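Local coordinates for protein amidohydrolase (Brucella melitensis biovar Abortus, PDB 4F0L) that probably acts as a metal-dependent deaminase of the amidohydrolase family, with one iron(III) ion bound in its TIM-barrel domain, at residues V302-N306 with L307-T311; L343-S346 with Q347-Y350. All coordinates share one frame; numbering follows the deposited sequence.

Interaction 1: residues V302-N306 with L307-T311; sequences VTEAN and LGDGT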
ATOM      1  N   VAL B 302      -2.823   7.680  -3.476  1.00 13.86           N
ATOM      2  CA  VAL B 302      -1.702   7.632  -2.537  1.00 14.02           C
ATOM      3  C   VAL B 302      -1.307   8.997  -2.038  1.00 13.85           C
ATOM      4  O   VAL B 302      -1.146   9.174  -0.837  1.00 13.80           O
ATOM      5  CB  VAL B 302      -0.507   6.885  -3.124  1.00 14.53           C
ATOM      6  CG1 VAL B 302       0.781   7.082  -2.301  1.00 14.74           C
ATOM      7  CG2 VAL B 302      -0.936   5.416  -3.216  1.00 15.05           C
ATOM      8  N   THR B 303      -1.189   9.971  -2.929  1.00 13.42           N
ATOM      9  CA  THR B 303      -0.862  11.333  -2.504  1.00 13.55           C
ATOM     10  C   THR B 303      -1.963  11.924  -1.640  1.00 13.97           C
ATOM     11  O   THR B 303      -1.692  12.554  -0.625  1.00 14.22           O
ATOM     12  CB  THR B 303      -0.542  12.267  -3.698  1.00 13.39           C
ATOM     13  OG1 THR B 303       0.635  11.788  -4.359  1.00 12.79           O
ATOM     14  CG2 THR B 303      -0.257  13.737  -3.224  1.00 13.62           C
ATOM     15  N   GLU B 304      -3.219  11.688  -2.002  1.00 14.27           N
ATOM     16  CA  GLU B 304      -4.345  12.211  -1.234  1.00 14.36           C
ATOM     17  C   GLU B 304      -4.332  11.638   0.200  1.00 14.70           C
ATOM     18  O   GLU B 304      -4.648  12.333   1.175  1.00 14.44           O
ATOM     19  CB  GLU B 304      -5.680  11.900  -1.958  1.00 14.74           C
ATOM     20  CG  GLU B 304      -5.952  12.831  -3.152  1.00 14.78           C
ATOM     21  CD  GLU B 304      -6.806  12.220  -4.251  1.00 14.90           C
ATOM     22  OE1 GLU B 304      -7.578  11.287  -3.977  1.00 16.32           O
ATOM     23  OE2 GLU B 304      -6.716  12.680  -5.408  1.00 14.51           O
ATOM     24  N   ALA B 305      -4.001  10.352   0.322  1.00 14.11           N
ATOM     25  CA  ALA B 305      -3.843   9.740   1.663  1.00 14.45           C
ATOM     26  C   ALA B 305      -2.655  10.359   2.412  1.00 15.11           C
ATOM     27  O   ALA B 305      -2.763  10.676   3.594  1.00 14.92           O
ATOM     28  CB  ALA B 305      -3.616   8.240   1.541  1.00 13.96           C
ATOM     29  N   ASN B 306      -1.500  10.464   1.731  1.00 14.93           N
ATOM     30  CA  ASN B 306      -0.293  10.991   2.343  1.00 15.65           C
ATOM     31  C   ASN B 306      -0.528  12.441   2.813  1.00 16.65           C
ATOM     32  O   ASN B 306       0.058  12.895   3.805  1.00 17.13           O
ATOM     33  CB  ASN B 306       0.875  10.887   1.352  1.00 15.68           C
ATOM     34  CG  ASN B 306       2.147  11.484   1.886  1.00 16.27           C
ATOM     35  OD1 ASN B 306       2.348  12.714   1.810  1.00 17.03           O
ATOM     36  ND2 ASN B 306       3.001  10.641   2.461  1.00 16.40           N
ATOM     37  N   LEU B 307      -1.383  13.167   2.103  1.00 16.86           N
ATOM     38  CA  LEU B 307      -1.696  14.556   2.467  1.00 18.82           C
ATOM     39  C   LEU B 307      -2.940  14.686   3.384  1.00 19.94           C
ATOM     40  O   LEU B 307      -3.272  15.786   3.798  1.00 22.58           O
ATOM     41  CB  LEU B 307      -1.881  15.413   1.192  1.00 18.47           C
ATOM     42  CG  LEU B 307      -0.677  15.554   0.282  1.00 18.73           C
ATOM     43  CD1 LEU B 307      -1.000  16.344  -1.005  1.00 19.00           C
ATOM     44  CD2 LEU B 307       0.425  16.264   1.067  1.00 20.34           C
ATOM     45  N   GLY B 308      -3.622  13.584   3.703  1.00 19.63           N
ATOM     46  CA  GLY B 308      -4.899  13.653   4.447  1.00 19.98           C
ATOM     47  C   GLY B 308      -6.017  14.463   3.768  1.00 20.14           C
ATOM     48  O   GLY B 308      -6.817  15.120   4.457  1.00 19.98           O
ATOM     49  N   ASP B 309      -6.082  14.426   2.435  1.00 19.02           N
ATOM     50  CA  ASP B 309      -7.020  15.275   1.693  1.00 19.18           C
ATOM     51  C   ASP B 309      -8.472  14.881   1.954  1.00 19.74           C
ATOM     52  O   ASP B 309      -9.289  15.727   2.253  1.00 19.32           O
ATOM     53  CB  ASP B 309      -6.794  15.226   0.189  1.00 18.38           C
ATOM     54  CG  ASP B 309      -5.527  15.926  -0.262  1.00 18.49           C
ATOM     55  OD1 ASP B 309      -5.119  16.918   0.363  1.00 18.25           O
ATOM     56  OD2 ASP B 309      -4.954  15.481  -1.290  1.00 18.67           O
ATOM     57  N   GLY B 310      -8.774  13.587   1.813  1.00 19.97           N
ATOM     58  CA  GLY B 310     -10.136  13.109   1.918  1.00 19.99           C
ATOM     59  C   GLY B 310     -10.374  11.968   0.970  1.00 19.76           C
ATOM     60  O   GLY B 310      -9.458  11.493   0.286  1.00 18.90           O
ATOM     61  N   THR B 311     -11.639  11.570   0.882  1.00 20.66           N
ATOM     62  CA  THR B 311     -12.039  10.373   0.137  1.00 19.61           C
ATOM     63  C   THR B 311     -12.974  10.768  -1.015  1.00 18.89           C
ATOM     64  O   THR B 311     -13.972  11.482  -0.804  1.00 18.93           O
ATOM     65  CB  THR B 311     -12.752   9.408   1.081  1.00 20.38           C
ATOM     66  OG1 THR B 311     -11.888   9.117   2.169  1.00 20.94           O
ATOM     67  CG2 THR B 311     -13.116   8.118   0.351  1.00 19.82           C
TER
HETATM   68  O   HOH W   1      -8.684  10.036  -1.656  1.00 15.63           O
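Glu304 O takes the amide of Asp309 (N to O 2.8 Å, 165° at the hydrogen), the 6→1 bond of a Schellman motif that ends helix 301-306. The donor lies in the carbonyl plane. One residue inside it, Gly308 N makes the 5→2 bond to Ala305 O at 3.0 Å, but from above the carbonyl plane and off its lone pairs, as the chain reverses through the positive phi of Gly308. The last regular helical bond runs from Leu307 N to Thr303 O. A water then joins the carboxylate of Glu304 to the loop, donating to both Glu304 OE1 (2.9 Å) and Gly310 O; the second oxygen, OE2, is held by His278 and by the amide of Cys300. The carboxylate is thus fixed at both oxygens. Asp309 folds back across the Glu304 side chain at about a right angle, laying OD2 against the methylene CG of Glu304 (3.4 Å). Glu244, another acid, also lies close to Asp309 OD2. Thr303 directs OG1 to Ser330 and packs beside iron ligand Asp329, which places this helix end at the metal site. Its methyl, anti to the backbone N (OG1 takes the -64° position), runs alongside Leu307, and CG2 meets Leu307 CD1 at 3.5 Å.

Interaction 2: residues L343-S346 with Q347-Y350; sequences LEYS and QRLY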
ATOM      1  N   LEU B 343      -7.390   3.546  -3.645  1.00 13.33           N
ATOM      2  CA  LEU B 343      -8.703   4.011  -4.056  1.00 13.34           C
ATOM      3  C   LEU B 343      -9.820   3.108  -3.492  1.00 14.50           C
ATOM      4  O   LEU B 343     -10.713   3.589  -2.775  1.00 15.39           O
ATOM      5  CB  LEU B 343      -8.784   4.101  -5.573  1.00 13.07           C
ATOM      6  CG  LEU B 343     -10.121   4.494  -6.182  1.00 13.19           C
ATOM      7  CD1 LEU B 343     -10.628   5.834  -5.645  1.00 12.75           C
ATOM      8  CD2 LEU B 343      -9.997   4.458  -7.718  1.00 12.82           C
ATOM      9  N   GLU B 344      -9.738   1.807  -3.751  1.00 14.03           N
ATOM     10  CA  GLU B 344     -10.746   0.889  -3.278  1.00 14.62           C
ATOM     11  C   GLU B 344     -10.834   0.894  -1.767  1.00 15.00           C
ATOM     12  O   GLU B 344     -11.943   0.950  -1.214  1.00 15.30           O
ATOM     13  CB  GLU B 344     -10.464  -0.522  -3.821  1.00 14.53           C
ATOM     14  CG  GLU B 344     -11.336  -1.674  -3.282  1.00 14.91           C
ATOM     15  CD  GLU B 344     -12.817  -1.576  -3.595  1.00 16.25           C
ATOM     16  OE1 GLU B 344     -13.256  -0.771  -4.478  1.00 17.19           O
ATOM     17  OE2 GLU B 344     -13.576  -2.320  -2.932  1.00 16.34           O
ATOM     18  N   TYR B 345      -9.685   0.810  -1.094  1.00 14.37           N
ATOM     19  CA  TYR B 345      -9.697   0.655   0.341  1.00 14.95           C
ATOM     20  C   TYR B 345     -10.231   1.917   1.007  1.00 15.86           C
ATOM     21  O   TYR B 345     -10.867   1.826   2.054  1.00 16.38           O
ATOM     22  CB  TYR B 345      -8.324   0.265   0.924  1.00 15.04           C
ATOM     23  CG  TYR B 345      -7.879  -1.188   0.681  1.00 14.41           C
ATOM     24  CD1 TYR B 345      -8.708  -2.125   0.064  1.00 14.80           C
ATOM     25  CD2 TYR B 345      -6.656  -1.620   1.132  1.00 14.59           C
ATOM     26  CE1 TYR B 345      -8.305  -3.448  -0.125  1.00 14.73           C
ATOM     27  CE2 TYR B 345      -6.234  -2.934   0.936  1.00 14.60           C
ATOM     28  CZ  TYR B 345      -7.079  -3.856   0.345  1.00 14.39           C
ATOM     29  OH  TYR B 345      -6.646  -5.154   0.183  1.00 13.80           O
ATOM     30  N   SER B 346     -10.002   3.090   0.414  1.00 16.05           N
ATOM     31  CA  SER B 346     -10.544   4.317   0.972  1.00 16.56           C
ATOM     32  C   SER B 346     -12.064   4.165   0.955  1.00 17.89           C
ATOM     33  O   SER B 346     -12.752   4.604   1.896  1.00 18.40           O
ATOM     34  CB  SER B 346     -10.077   5.567   0.212  1.00 16.81           C
ATOM     35  OG  SER B 346     -10.582   5.642  -1.114  1.00 16.80           O
ATOM     36  N   GLN B 347     -12.582   3.528  -0.091  1.00 17.65           N
ATOM     37  CA  GLN B 347     -14.021   3.349  -0.199  1.00 18.90           C
ATOM     38  C   GLN B 347     -14.529   2.325   0.813  1.00 18.99           C
ATOM     39  O   GLN B 347     -15.577   2.555   1.446  1.00 19.82           O
ATOM     40  CB  GLN B 347     -14.451   3.001  -1.631  1.00 18.61           C
ATOM     41  CG  GLN B 347     -13.969   4.011  -2.688  1.00 19.28           C
ATOM     42  CD  GLN B 347     -14.395   5.432  -2.392  1.00 20.29           C
ATOM     43  OE1 GLN B 347     -13.578   6.369  -2.426  1.00 20.98           O
ATOM     44  NE2 GLN B 347     -15.657   5.605  -2.103  1.00 20.27           N
ATOM     45  N   ARG B 348     -13.786   1.228   0.992  1.00 18.43           N
ATOM     46  CA  ARG B 348     -14.203   0.178   1.923  1.00 18.93           C
ATOM     47  C   ARG B 348     -14.329   0.704   3.357  1.00 20.28           C
ATOM     48  O   ARG B 348     -15.280   0.357   4.077  1.00 20.32           O
ATOM     49  CB  ARG B 348     -13.241  -1.022   1.891  1.00 18.05           C
ATOM     50  CG  ARG B 348     -13.255  -1.747   0.565  1.00 17.30           C
ATOM     51  CD  ARG B 348     -12.644  -3.136   0.569  1.00 16.67           C
ATOM     52  NE  ARG B 348     -12.625  -3.621  -0.807  1.00 15.93           N
ATOM     53  CZ  ARG B 348     -12.034  -4.736  -1.230  1.00 15.82           C
ATOM     54  NH1 ARG B 348     -11.435  -5.558  -0.370  1.00 15.45           N
ATOM     55  NH2 ARG B 348     -12.082  -5.049  -2.531  1.00 15.23           N
ATOM     56  N   LEU B 349     -13.370   1.530   3.772  1.00 20.40           N
ATOM     57  CA  LEU B 349     -13.393   2.099   5.111  1.00 22.50           C
ATOM     58  C   LEU B 349     -14.510   3.128   5.264  1.00 24.21           C
ATOM     59  O   LEU B 349     -15.191   3.133   6.260  1.00 25.32           O
ATOM     60  CB  LEU B 349     -12.021   2.686   5.475  1.00 22.54           C
ATOM     61  CG  LEU B 349     -10.898   1.639   5.688  1.00 22.15           C
ATOM     62  CD1 LEU B 349      -9.493   2.260   5.682  1.00 21.66           C
ATOM     63  CD2 LEU B 349     -11.131   0.859   6.982  1.00 22.00           C
ATOM     64  N   TYR B 350     -14.718   3.964   4.255  1.00 26.27           N
ATOM     65  CA  TYR B 350     -15.736   5.008   4.322  1.00 29.06           C
ATOM     66  C   TYR B 350     -17.156   4.427   4.282  1.00 29.46           C
ATOM     67  O   TYR B 350     -18.044   4.933   4.942  1.00 30.18           O
ATOM     68  CB  TYR B 350     -15.561   6.017   3.171  1.00 31.62           C
ATOM     69  CG  TYR B 350     -16.345   7.297   3.348  1.00 35.64           C
ATOM     70  CD1 TYR B 350     -17.687   7.381   2.969  1.00 36.66           C
ATOM     71  CD2 TYR B 350     -15.744   8.425   3.909  1.00 38.02           C
ATOM     72  CE1 TYR B 350     -18.411   8.541   3.154  1.00 38.77           C
ATOM     73  CE2 TYR B 350     -16.459   9.597   4.086  1.00 40.59           C
ATOM     74  CZ  TYR B 350     -17.789   9.644   3.709  1.00 41.02           C
ATOM     75  OH  TYR B 350     -18.495  10.806   3.887  1.00 44.60           O
TER
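Leu343 O receives two donors from the same face of its carbonyl plane within helix 336-351: the backbone Gln347 N at 3.3 Å, in the i to i+4 pattern of an alpha-helix, and the hydroxyl of Ser346. Glu344 follows with an i to i+4 salt bridge to Arg348. Its chain leaves with CG anti to the backbone N and bends at chi2, which brings OE2 to the guanidinium edge. There Arg348 NE donates to the anti lone pair of Glu344 OE2 at 2.7 Å, nearly straight at 164°; a weaker bond comes from NH2. The oxygen lies in the guanidinium plane, although the carboxylate itself is turned 80° from it. The amides of Val356 and Leu357 hold OE2 and OE1 in turn, so the acid that positions the arginine is itself fixed by the following loop. Tyr345 comes over one guanidinium face, its CE1 3.8 Å from Arg348 NH1, with the two planes 54° apart. Its hydroxyl bonds to Asn306 of the second subunit, while Arg348 pairs with Glu78 of that subunit, so this side of the helix is part of the dimer interface. Tyr345 O also accepts from Leu349 N. Ser346 closes the segment: its O accepts Tyr350 N, and its side chain turns back, between the backbone N and the carbonyl carbon, to set OG 2.6 Å from Leu343 O.

Interaction 1 precedes interaction 2 along the chain, and their centres lie about 12 Å apart on the same side of the chain's centre, in the amidohydrolase barrel domain. The first ends the short helix 301-306, which follows barrel strand 296-299; the second occupies the later part of helix 336-351, which comes after strand 323-326. Within one subunit they meet where the CG2 methyl of Thr311 packs on Gln347 and Ser346. Across the dimer they meet again: Arg348 of one subunit bonds to the backbone carbonyl of Asn306 of the other. The helix end beside the iron site is therefore also part of the subunit interface.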